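DNA repair and recombination protein RadB (Thermococcus kodakarensis, PDB 2CVH) probably takes part in DNA repair and homologous recombination as a RecA-like protein that binds DNA and ATP, with very weak ATPase activity and no strand exchange. Local coordinates at residues K33-G45 / F57-L71. Sequence-based numbering, arbitrary orientation.
Sequences KTTLALQTGLLSG and FSPERLVQMAETRGL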
ATOM      1  N   LYS A  33       6.529   4.317  -0.495  1.00 15.38           N
ATOM      2  CA  LYS A  33       5.289   3.540  -0.436  1.00 17.27           C
ATOM      3  C   LYS A  33       5.118   2.778   0.885  1.00 18.35           C
ATOM      4  O   LYS A  33       4.061   2.863   1.525  1.00 19.16           O
ATOM      5  CB  LYS A  33       5.137   2.643  -1.654  1.00 11.55           C
ATOM      6  CG  LYS A  33       6.242   1.687  -1.910  1.00 17.30           C
ATOM      7  CD  LYS A  33       6.047   1.044  -3.277  1.00 17.11           C
ATOM      8  CE  LYS A  33       6.867  -0.219  -3.417  1.00 18.69           C
ATOM      9  NZ  LYS A  33       8.327  -0.001  -3.517  1.00 21.48           N
ATOM     10  N   THR A  34       6.176   2.104   1.327  1.00 17.33           N
ATOM     11  CA  THR A  34       6.166   1.390   2.599  1.00 22.94           C
ATOM     12  C   THR A  34       6.032   2.367   3.795  1.00 21.22           C
ATOM     13  O   THR A  34       5.240   2.148   4.727  1.00 16.58           O
ATOM     14  CB  THR A  34       7.443   0.552   2.740  1.00 27.95           C
ATOM     15  OG1 THR A  34       7.571  -0.293   1.580  1.00 27.72           O
ATOM     16  CG2 THR A  34       7.379  -0.317   4.019  1.00 31.81           C
ATOM     17  N   THR A  35       6.762   3.474   3.747  1.00 16.82           N
ATOM     18  CA  THR A  35       6.661   4.437   4.829  1.00 19.16           C
ATOM     19  C   THR A  35       5.242   4.975   4.891  1.00 17.96           C
ATOM     20  O   THR A  35       4.708   5.193   5.971  1.00 18.35           O
ATOM     21  CB  THR A  35       7.692   5.605   4.677  1.00 21.11           C
ATOM     22  OG1 THR A  35       8.997   5.050   4.497  1.00 25.67           O
ATOM     23  CG2 THR A  35       7.720   6.500   5.931  1.00 15.73           C
ATOM     24  N   LEU A  36       4.618   5.170   3.733  1.00 20.47           N
ATOM     25  CA  LEU A  36       3.250   5.685   3.680  1.00 16.26           C
ATOM     26  C   LEU A  36       2.337   4.657   4.368  1.00 15.08           C
ATOM     27  O   LEU A  36       1.478   5.008   5.190  1.00 15.36           O
ATOM     28  CB  LEU A  36       2.810   5.865   2.223  1.00 16.84           C
ATOM     29  CG  LEU A  36       1.857   6.996   1.816  1.00 19.12           C
ATOM     30  CD1 LEU A  36       1.059   6.529   0.593  1.00 16.20           C
ATOM     31  CD2 LEU A  36       0.918   7.422   2.940  1.00 14.57           C
ATOM     32  N   ALA A  37       2.529   3.392   4.017  1.00 11.88           N
ATOM     33  CA  ALA A  37       1.750   2.305   4.599  1.00 17.76           C
ATOM     34  C   ALA A  37       1.913   2.297   6.121  1.00 17.74           C
ATOM     35  O   ALA A  37       0.910   2.293   6.857  1.00 17.20           O
ATOM     36  CB  ALA A  37       2.202   0.967   4.008  1.00 16.12           C
ATOM     37  N   LEU A  38       3.170   2.353   6.574  1.00 17.36           N
ATOM     38  CA  LEU A  38       3.509   2.361   8.003  1.00 16.00           C
ATOM     39  C   LEU A  38       2.843   3.516   8.742  1.00 15.69           C
ATOM     40  O   LEU A  38       2.271   3.331   9.817  1.00 14.15           O
ATOM     41  CB  LEU A  38       5.036   2.461   8.210  1.00 21.83           C
ATOM     42  CG  LEU A  38       6.016   1.279   8.343  1.00 23.26           C
ATOM     43  CD1 LEU A  38       7.446   1.791   8.641  1.00 17.17           C
ATOM     44  CD2 LEU A  38       5.596   0.373   9.474  1.00 27.96           C
ATOM     45  N   GLN A  39       2.911   4.707   8.152  1.00 11.96           N
ATOM     46  CA  GLN A  39       2.339   5.890   8.746  1.00  9.75           C
ATOM     47  C   GLN A  39       0.829   5.874   8.805  1.00 14.28           C
ATOM     48  O   GLN A  39       0.240   6.320   9.795  1.00 16.89           O
ATOM     49  CB  GLN A  39       2.825   7.129   8.005  1.00 10.99           C
ATOM     50  CG  GLN A  39       2.285   8.445   8.547  1.00  9.26           C
ATOM     51  CD  GLN A  39       3.218   9.615   8.248  1.00 16.59           C
ATOM     52  OE1 GLN A  39       2.790  10.688   7.805  1.00 17.13           O
ATOM     53  NE2 GLN A  39       4.497   9.420   8.526  1.00 11.29           N
ATOM     54  N   THR A  40       0.193   5.410   7.736  1.00 16.99           N
ATOM     55  CA  THR A  40      -1.262   5.338   7.725  1.00 17.50           C
ATOM     56  C   THR A  40      -1.692   4.345   8.824  1.00 14.49           C
ATOM     57  O   THR A  40      -2.526   4.667   9.657  1.00 13.10           O
ATOM     58  CB  THR A  40      -1.785   4.896   6.345  1.00 17.97           C
ATOM     59  OG1 THR A  40      -1.287   5.806   5.359  1.00 18.73           O
ATOM     60  CG2 THR A  40      -3.319   4.908   6.305  1.00 16.00           C
ATOM     61  N   GLY A  41      -1.053   3.175   8.852  1.00 15.98           N
ATOM     62  CA  GLY A  41      -1.354   2.177   9.867  1.00 20.30           C
ATOM     63  C   GLY A  41      -1.111   2.713  11.271  1.00 20.10           C
ATOM     64  O   GLY A  41      -1.979   2.663  12.141  1.00 17.91           O
ATOM     65  N   LEU A  42       0.056   3.303  11.472  1.00 19.95           N
ATOM     66  CA  LEU A  42       0.417   3.865  12.762  1.00 18.66           C
ATOM     67  C   LEU A  42      -0.617   4.865  13.312  1.00 22.29           C
ATOM     68  O   LEU A  42      -1.062   4.752  14.456  1.00 25.55           O
ATOM     69  CB  LEU A  42       1.816   4.491  12.652  1.00 21.53           C
ATOM     70  CG  LEU A  42       2.614   5.096  13.819  1.00 24.40           C
ATOM     71  CD1 LEU A  42       2.492   6.586  13.809  1.00 20.70           C
ATOM     72  CD2 LEU A  42       2.216   4.479  15.173  1.00 24.01           C
ATOM     73  N   LEU A  43      -1.053   5.805  12.486  1.00 23.88           N
ATOM     74  CA  LEU A  43      -2.008   6.820  12.921  1.00 19.63           C
ATOM     75  C   LEU A  43      -3.475   6.365  12.990  1.00 20.30           C
ATOM     76  O   LEU A  43      -4.303   7.070  13.571  1.00 21.53           O
ATOM     77  CB  LEU A  43      -1.865   8.065  12.032  1.00 22.36           C
ATOM     78  CG  LEU A  43      -0.432   8.604  11.908  1.00 21.51           C
ATOM     79  CD1 LEU A  43      -0.412   9.770  10.962  1.00 21.65           C
ATOM     80  CD2 LEU A  43       0.088   9.051  13.280  1.00 24.13           C
ATOM     81  N   SER A  44      -3.811   5.218  12.393  1.00 21.53           N
ATOM     82  CA  SER A  44      -5.188   4.712  12.455  1.00 26.46           C
ATOM     83  C   SER A  44      -5.563   4.359  13.906  1.00 32.74           C
ATOM     84  O   SER A  44      -6.704   4.562  14.327  1.00 37.96           O
ATOM     85  CB  SER A  44      -5.396   3.498  11.536  1.00 21.29           C
ATOM     86  OG  SER A  44      -4.730   2.338  11.990  1.00 17.48           O
ATOM     87  N   GLY A  45      -4.597   3.852  14.673  1.00 33.34           N
ATOM     88  CA  GLY A  45      -4.853   3.519  16.064  1.00 31.77           C
ATOM     89  C   GLY A  45      -5.426   2.142  16.342  1.00 29.39           C
ATOM     90  O   GLY A  45      -5.640   1.779  17.504  1.00 31.72           O
ATOM     91  N   PHE A  57       8.878  -4.258   5.610  1.00 29.99           N
ATOM     92  CA  PHE A  57       8.441  -3.759   6.918  1.00 26.12           C
ATOM     93  C   PHE A  57       9.580  -3.702   7.926  1.00 21.66           C
ATOM     94  O   PHE A  57      10.288  -4.687   8.136  1.00 20.10           O
ATOM     95  CB  PHE A  57       7.304  -4.612   7.486  1.00 21.83           C
ATOM     96  CG  PHE A  57       6.856  -4.170   8.837  1.00 22.47           C
ATOM     97  CD1 PHE A  57       7.449  -4.681   9.984  1.00 23.87           C
ATOM     98  CD2 PHE A  57       5.871  -3.208   8.970  1.00 20.16           C
ATOM     99  CE1 PHE A  57       7.060  -4.228  11.252  1.00 26.52           C
ATOM    100  CE2 PHE A  57       5.473  -2.749  10.233  1.00 24.75           C
ATOM    101  CZ  PHE A  57       6.069  -3.258  11.375  1.00 24.67           C
ATOM    102  N   SER A  58       9.723  -2.563   8.584  1.00 22.12           N
ATOM    103  CA  SER A  58      10.802  -2.395   9.563  1.00 24.84           C
ATOM    104  C   SER A  58      10.271  -1.940  10.897  1.00 20.69           C
ATOM    105  O   SER A  58       9.749  -0.835  10.998  1.00 21.19           O
ATOM    106  CB  SER A  58      11.840  -1.374   9.085  1.00 24.25           C
ATOM    107  OG  SER A  58      12.805  -1.159  10.090  1.00 24.20           O
ATOM    108  N   PRO A  59      10.396  -2.802  11.935  1.00 21.54           N
ATOM    109  CA  PRO A  59       9.950  -2.550  13.309  1.00 16.79           C
ATOM    110  C   PRO A  59      10.593  -1.292  13.855  1.00 13.42           C
ATOM    111  O   PRO A  59       9.906  -0.434  14.413  1.00 12.62           O
ATOM    112  CB  PRO A  59      10.440  -3.793  14.053  1.00 18.71           C
ATOM    113  CG  PRO A  59      10.301  -4.871  13.031  1.00 20.79           C
ATOM    114  CD  PRO A  59      10.866  -4.199  11.793  1.00 20.39           C
ATOM    115  N   GLU A  60      11.908  -1.178  13.645  1.00 17.39           N
ATOM    116  CA  GLU A  60      12.693  -0.015  14.097  1.00 18.87           C
ATOM    117  C   GLU A  60      12.206   1.287  13.486  1.00 20.99           C
ATOM    118  O   GLU A  60      12.105   2.317  14.175  1.00 17.82           O
ATOM    119  CB  GLU A  60      14.166  -0.179  13.737  1.00 19.51           C
ATOM    120  CG  GLU A  60      14.887  -1.183  14.581  1.00 27.48           C
ATOM    121  CD  GLU A  60      14.902  -2.574  13.991  1.00 31.78           C
ATOM    122  OE1 GLU A  60      14.094  -2.892  13.088  1.00 35.08           O
ATOM    123  OE2 GLU A  60      15.741  -3.364  14.454  1.00 39.03           O
ATOM    124  N   ARG A  61      11.927   1.235  12.178  1.00 23.99           N
ATOM    125  CA  ARG A  61      11.432   2.393  11.435  1.00 22.99           C
ATOM    126  C   ARG A  61      10.069   2.825  11.994  1.00 19.83           C
ATOM    127  O   ARG A  61       9.829   4.026  12.211  1.00 18.55           O
ATOM    128  CB  ARG A  61      11.366   2.062   9.936  1.00 23.04           C
ATOM    129  CG  ARG A  61      11.015   3.226   9.025  1.00 21.40           C
ATOM    130  CD  ARG A  61      12.025   4.369   9.130  1.00 20.99           C
ATOM    131  NE  ARG A  61      11.777   5.376   8.102  1.00 19.97           N
ATOM    132  CZ  ARG A  61      11.470   6.646   8.340  1.00 21.34           C
ATOM    133  NH1 ARG A  61      11.374   7.103   9.583  1.00 23.86           N
ATOM    134  NH2 ARG A  61      11.205   7.452   7.324  1.00 25.43           N
ATOM    135  N   LEU A  62       9.198   1.852  12.281  1.00 17.34           N
ATOM    136  CA  LEU A  62       7.891   2.163  12.861  1.00 14.73           C
ATOM    137  C   LEU A  62       8.062   2.729  14.279  1.00 12.79           C
ATOM    138  O   LEU A  62       7.348   3.645  14.684  1.00 12.65           O
ATOM    139  CB  LEU A  62       7.005   0.925  12.892  1.00 18.42           C
ATOM    140  CG  LEU A  62       5.634   1.258  13.485  1.00 22.45           C
ATOM    141  CD1 LEU A  62       4.780   1.986  12.444  1.00 22.06           C
ATOM    142  CD2 LEU A  62       4.953  -0.002  13.962  1.00 27.55           C
ATOM    143  N   VAL A  63       8.986   2.144  15.042  1.00 20.60           N
ATOM    144  CA  VAL A  63       9.307   2.610  16.404  1.00 21.84           C
ATOM    145  C   VAL A  63       9.785   4.067  16.310  1.00 20.81           C
ATOM    146  O   VAL A  63       9.329   4.935  17.054  1.00 22.59           O
ATOM    147  CB  VAL A  63      10.449   1.750  17.038  1.00 22.23           C
ATOM    148  CG1 VAL A  63      10.916   2.353  18.349  1.00 21.05           C
ATOM    149  CG2 VAL A  63       9.973   0.331  17.250  1.00 23.02           C
ATOM    150  N   GLN A  64      10.704   4.329  15.380  1.00 23.91           N
ATOM    151  CA  GLN A  64      11.223   5.677  15.172  1.00 24.00           C
ATOM    152  C   GLN A  64      10.063   6.589  14.871  1.00 26.67           C
ATOM    153  O   GLN A  64       9.842   7.589  15.560  1.00 26.90           O
ATOM    154  CB  GLN A  64      12.203   5.698  14.006  1.00 28.67           C
ATOM    155  CG  GLN A  64      12.814   7.074  13.754  1.00 33.85           C
ATOM    156  CD  GLN A  64      13.896   7.055  12.682  1.00 36.55           C
ATOM    157  OE1 GLN A  64      14.964   7.654  12.852  1.00 38.36           O
ATOM    158  NE2 GLN A  64      13.627   6.370  11.575  1.00 33.45           N
ATOM    159  N   MET A  65       9.266   6.200  13.880  1.00 29.98           N
ATOM    160  CA  MET A  65       8.106   6.993  13.491  1.00 27.28           C
ATOM    161  C   MET A  65       7.153   7.213  14.667  1.00 27.13           C
ATOM    162  O   MET A  65       6.720   8.336  14.913  1.00 27.74           O
ATOM    163  CB  MET A  65       7.389   6.322  12.322  1.00 24.87           C
ATOM    164  CG  MET A  65       8.249   6.242  11.064  1.00 24.02           C
ATOM    165  SD  MET A  65       7.535   5.276   9.721  1.00 22.30           S
ATOM    166  CE  MET A  65       5.843   5.965   9.801  1.00 10.58           C
ATOM    167  N   ALA A  66       6.882   6.159  15.438  1.00 28.38           N
ATOM    168  CA  ALA A  66       5.972   6.263  16.598  1.00 27.99           C
ATOM    169  C   ALA A  66       6.512   7.254  17.643  1.00 24.53           C
ATOM    170  O   ALA A  66       5.826   8.186  18.039  1.00 18.77           O
ATOM    171  CB  ALA A  66       5.760   4.882  17.233  1.00 20.05           C
ATOM    172  N   GLU A  67       7.772   7.071  18.032  1.00 26.71           N
ATOM    173  CA  GLU A  67       8.410   7.921  19.025  1.00 31.72           C
ATOM    174  C   GLU A  67       8.454   9.371  18.619  1.00 35.97           C
ATOM    175  O   GLU A  67       8.003  10.228  19.379  1.00 34.85           O
ATOM    176  CB  GLU A  67       9.843   7.467  19.288  1.00 32.28           C
ATOM    177  CG  GLU A  67       9.968   6.263  20.157  1.00 31.00           C
ATOM    178  CD  GLU A  67      11.377   5.768  20.211  1.00 35.53           C
ATOM    179  OE1 GLU A  67      11.741   5.140  21.219  1.00 41.75           O
ATOM    180  OE2 GLU A  67      12.130   5.987  19.241  1.00 40.05           O
ATOM    181  N   THR A  68       8.993   9.636  17.424  1.00 38.13           N
ATOM    182  CA  THR A  68       9.136  10.997  16.912  1.00 40.22           C
ATOM    183  C   THR A  68       7.830  11.770  16.829  1.00 42.91           C
ATOM    184  O   THR A  68       7.831  12.975  16.577  1.00 48.43           O
ATOM    185  CB  THR A  68       9.812  11.044  15.539  1.00 40.80           C
ATOM    186  OG1 THR A  68      10.878  10.093  15.481  1.00 44.03           O
ATOM    187  CG2 THR A  68      10.426  12.402  15.349  1.00 46.29           C
ATOM    188  N   ARG A  69       6.717  11.081  17.037  1.00 41.24           N
ATOM    189  CA  ARG A  69       5.412  11.718  17.006  1.00 40.37           C
ATOM    190  C   ARG A  69       4.772  11.537  18.398  1.00 41.04           C
ATOM    191  O   ARG A  69       3.564  11.722  18.583  1.00 42.18           O
ATOM    192  CB  ARG A  69       4.592  11.086  15.858  1.00 40.30           C
ATOM    193  CG  ARG A  69       5.367  11.149  14.506  1.00 39.18           C
ATOM    194  CD  ARG A  69       4.829  10.235  13.390  1.00 37.96           C
ATOM    195  NE  ARG A  69       3.707  10.853  12.701  1.00 38.09           N
ATOM    196  CZ  ARG A  69       3.800  11.526  11.562  1.00 37.05           C
ATOM    197  NH1 ARG A  69       4.967  11.647  10.947  1.00 34.09           N
ATOM    198  NH2 ARG A  69       2.741  12.196  11.111  1.00 39.07           N
ATOM    199  N   GLY A  70       5.629  11.228  19.378  1.00 42.48           N
ATOM    200  CA  GLY A  70       5.232  10.991  20.761  1.00 39.76           C
ATOM    201  C   GLY A  70       4.140   9.956  20.961  1.00 40.69           C
ATOM    202  O   GLY A  70       3.295  10.143  21.832  1.00 43.49           O
ATOM    203  N   LEU A  71       4.230   8.818  20.264  1.00 41.47           N
ATOM    204  CA  LEU A  71       3.200   7.762  20.306  1.00 40.58           C
ATOM    205  C   LEU A  71       3.280   6.439  21.089  1.00 40.11           C
ATOM    206  O   LEU A  71       2.315   5.666  21.042  1.00 45.04           O
ATOM    207  CB  LEU A  71       2.805   7.396  18.875  1.00 36.84           C
ATOM    208  CG  LEU A  71       1.770   8.280  18.205  1.00 35.01           C
ATOM    209  CD1 LEU A  71       1.520   7.745  16.821  1.00 35.36           C
ATOM    210  CD2 LEU A  71       0.486   8.275  19.013  1.00 35.33           C
TER
HETATM  211  O   HOH W   1      11.467   5.237   5.022  1.00 19.35           O
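L38 reaches across to helix 59-67 with its two methyls spread: CD2 lies against F57 CE2 at 3.2 Å and presses on L62 CD1, while CD1 rests on M65 SD at 3.6 Å. Helix 33-44 is the one that follows the predicted Walker A P-loop of this RecA-like ATPase fold, and K33 and T34 at its start belong to the predicted ATP site. Strand 47-52 lies between the two helices in sequence, and they pack at -53° with their axes 10.4 Å apart. The contact illustrates how the flank of a P-loop helix that faces helix 59-67 can be closed largely by apolar groups. M65 crosses L38 at about a right angle; the bend at its last torsion (chi3 45°) brings CE over the helix backbone, 3.6 Å from Q39 N. One turn on, L42 has CG anti to the backbone N, and its CD1 comes within a tight 3.4 Å of L71 CD1, with A66 CB beside its other methyl. L71 is placed there by a Schellman motif, in which G70, with positive phi, turns the chain and L71 N bonds to A66 O. Beyond this pair, helix 73-79 adds A76 against both L42 and A66. Polar groups meet at the two ends of the contact. The R69 guanidinium has the Q39 side chain over one face, CD standing 3.5 Å above its plane, while its NH1 bonds to the carbonyl of R214. At the other end R61 spends NH2 on the carbonyl of T212, and a water sits at the guanidinium edge, in plane, accepting from R61 NE at 3.1 Å; its link to T35 OG1 is doubtfully short.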